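Local coordinates for protein HIRA (Homo sapiens, PDB 5YJE), which cooperates with ASF1A in replication-independent chromatin assembly, as a subunit of the H3.3 histone chaperone complex, and helps repress histone genes during the cell cycle, at residues T93-T98 with A109-M114. Residues are numbered along the deposited sequence; the frame is centred on the assembly and turned at random.
Sequences TSRILT and ACEKRM
Leu-97 and Thr-98 both turn their backbone N-H groups to one acceptor, Ala-109 O, at 2.7 Å from Leu-97 N and 3.2 Å from Thr-98 N. Two consecutive residues opposite one define a classic beta bulge in the antiparallel hairpin of strands 96-101 and 105-110. These are the first two strands of a four-stranded antiparallel sheet in this C-terminal region of HIRA; its strands follow one another in sequence order, a topology consistent with a beta-propeller blade. Thr-98 O accepts from Ala-109 N in return, and beyond the bulge Glu-111 N reaches Arg-95 O at 3.1 Å, nearly in line with the carbonyl (C=O...N angle 166°).

The tightly packed side carries a non-hydrogen-bonded pair, in which Ile-96 CG1 meets Cys-110 SG at 3.8 Å. Both residues are buried, and Ile-96 goes on to touch Val-64 and Leu-79 of the adjoining sheet. Nearby, Ser-94 OG lies 3.3 Å from Cys-110 CB, a contact without a hydrogen bond. Buried Leu-97 takes up the inner end of the glutamate chain: its CD1 meets Glu-111 CG at 3.9 Å, the two side chains crossing at about a right angle.

The looser, partly exposed side belongs to Arg-95 and the carboxylate end of Glu-111. Bends at chi2 and chi3 fold the arginine so that the carboxylate sits over one face of its guanidinium, the two planes 71° apart. Arg-95 NH2 to Glu-111 OE1 measures 3.0 Å, yet this oxygen sits off the guanidinium plane, with no N-H aimed at it.

An alanine in place of Arg-95 would probably leave the Glu-111 carboxylate without its charge partner and freer to turn. Directional backbone bonds and an apolar pair join the two strands, while the salt bridge, given its geometry, adds attraction between charges without the directionality of a hydrogen bond.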
loop_
_atom_site.group_PDB
_atom_site.type_symbol
_atom_site.label_atom_id
_atom_site.label_comp_id
_atom_site.label_asym_id
_atom_site.label_seq_id
_atom_site.Cartn_x
_atom_site.Cartn_y
_atom_site.Cartn_z
ATOM N N THR B 93 -22.488 -12.588 18.412
ATOM C CA THR B 93 -22.918 -11.852 19.595
ATOM C C THR B 93 -23.584 -10.525 19.263
ATOM O O THR B 93 -23.796 -9.720 20.173
ATOM C CB THR B 93 -21.730 -11.614 20.556
ATOM O OG1 THR B 93 -20.689 -10.881 19.895
ATOM C CG2 THR B 93 -21.165 -12.935 21.056
ATOM N N SER B 94 -23.898 -10.260 17.988
ATOM C CA SER B 94 -24.686 -9.087 17.623
ATOM C C SER B 94 -25.612 -9.443 16.469
ATOM O O SER B 94 -25.430 -10.456 15.787
ATOM C CB SER B 94 -23.810 -7.869 17.261
ATOM O OG SER B 94 -22.838 -8.208 16.309
ATOM N N ARG B 95 -26.629 -8.605 16.272
ATOM C CA ARG B 95 -27.610 -8.866 15.222
ATOM C C ARG B 95 -26.966 -8.829 13.837
ATOM O O ARG B 95 -26.207 -7.916 13.510
ATOM C CB ARG B 95 -28.752 -7.854 15.300
ATOM C CG ARG B 95 -29.346 -7.762 16.683
ATOM C CD ARG B 95 -30.868 -7.772 16.678
ATOM N NE ARG B 95 -31.484 -6.518 16.247
ATOM C CZ ARG B 95 -31.412 -5.377 16.923
ATOM N NH1 ARG B 95 -32.029 -4.293 16.469
ATOM N NH2 ARG B 95 -30.703 -5.310 18.042
ATOM N N ILE B 96 -27.268 -9.841 13.035
ATOM C CA ILE B 96 -26.839 -9.887 11.643
ATOM C C ILE B 96 -27.799 -9.061 10.787
ATOM O O ILE B 96 -29.010 -9.308 10.778
ATOM C CB ILE B 96 -26.754 -11.335 11.145
ATOM C CG1 ILE B 96 -25.735 -12.103 11.995
ATOM C CG2 ILE B 96 -26.373 -11.363 9.654
ATOM C CD1 ILE B 96 -25.885 -13.614 11.954
ATOM N N LEU B 97 -27.249 -8.074 10.070
ATOM C CA LEU B 97 -27.992 -7.165 9.205
ATOM C C LEU B 97 -28.060 -7.671 7.772
ATOM O O LEU B 97 -29.132 -7.648 7.158
ATOM C CB LEU B 97 -27.361 -5.774 9.235
ATOM C CG LEU B 97 -27.473 -5.021 10.552
ATOM C CD1 LEU B 97 -26.691 -3.672 10.536
ATOM C CD2 LEU B 97 -28.969 -4.821 10.872
ATOM N N THR B 98 -26.941 -8.132 7.211
ATOM C CA THR B 98 -27.035 -8.722 5.878
ATOM C C THR B 98 -25.963 -9.786 5.758
ATOM O O THR B 98 -25.163 -9.992 6.668
ATOM C CB THR B 98 -26.932 -7.663 4.743
ATOM O OG1 THR B 98 -27.077 -8.307 3.473
ATOM C CG2 THR B 98 -25.579 -6.923 4.721
ATOM N N ALA B 109 -22.606 -9.174 7.910
ATOM C CA ALA B 109 -22.387 -7.873 8.507
ATOM C C ALA B 109 -23.448 -7.649 9.574
ATOM O O ALA B 109 -24.635 -7.932 9.358
ATOM C CB ALA B 109 -22.396 -6.754 7.456
ATOM N N CYS B 110 -22.978 -7.143 10.714
ATOM C CA CYS B 110 -23.686 -7.037 11.972
ATOM C C CYS B 110 -23.666 -5.595 12.445
ATOM O O CYS B 110 -22.745 -4.827 12.133
ATOM C CB CYS B 110 -23.041 -7.924 13.070
ATOM S SG CYS B 110 -22.857 -9.676 12.631
ATOM N N GLU B 111 -24.675 -5.268 13.259
ATOM C CA GLU B 111 -24.721 -4.009 13.994
ATOM C C GLU B 111 -23.421 -3.794 14.754
ATOM O O GLU B 111 -22.706 -4.765 15.042
ATOM C CB GLU B 111 -25.895 -3.987 14.967
ATOM C CG GLU B 111 -27.252 -4.180 14.326
ATOM C CD GLU B 111 -28.367 -4.145 15.358
ATOM O OE1 GLU B 111 -28.197 -4.753 16.443
ATOM O OE2 GLU B 111 -29.400 -3.492 15.096
ATOM N N LYS B 112 -23.139 -2.540 15.123
ATOM C CA LYS B 112 -21.835 -2.147 15.665
ATOM C C LYS B 112 -20.741 -2.305 14.606
ATOM O O LYS B 112 -19.565 -2.529 14.940
ATOM C CB LYS B 112 -21.460 -2.931 16.938
ATOM C CG LYS B 112 -22.332 -2.649 18.158
ATOM N N ARG B 113 -21.160 -2.246 13.328
ATOM C CA ARG B 113 -20.277 -2.071 12.175
ATOM C C ARG B 113 -19.263 -3.203 12.061
ATOM O O ARG B 113 -18.082 -2.970 11.755
ATOM C CB ARG B 113 -19.566 -0.713 12.225
ATOM C CG ARG B 113 -20.484 0.487 12.048
ATOM C CD ARG B 113 -20.027 1.685 12.876
ATOM N NE ARG B 113 -18.679 2.073 12.540
ATOM C CZ ARG B 113 -17.797 2.587 13.398
ATOM N NH1 ARG B 113 -18.120 2.788 14.678
ATOM N NH2 ARG B 113 -16.572 2.893 12.966
ATOM N N MET B 114 -19.710 -4.433 12.337
ATOM C CA MET B 114 -18.792 -5.564 12.365
ATOM C C MET B 114 -19.056 -6.466 11.182
ATOM O O MET B 114 -20.203 -6.688 10.811
ATOM C CB MET B 114 -18.911 -6.406 13.639
ATOM C CG MET B 114 -18.637 -5.701 14.955
ATOM S SD MET B 114 -17.084 -4.821 15.175
ATOM C CE MET B 114 -15.831 -5.887 14.486
#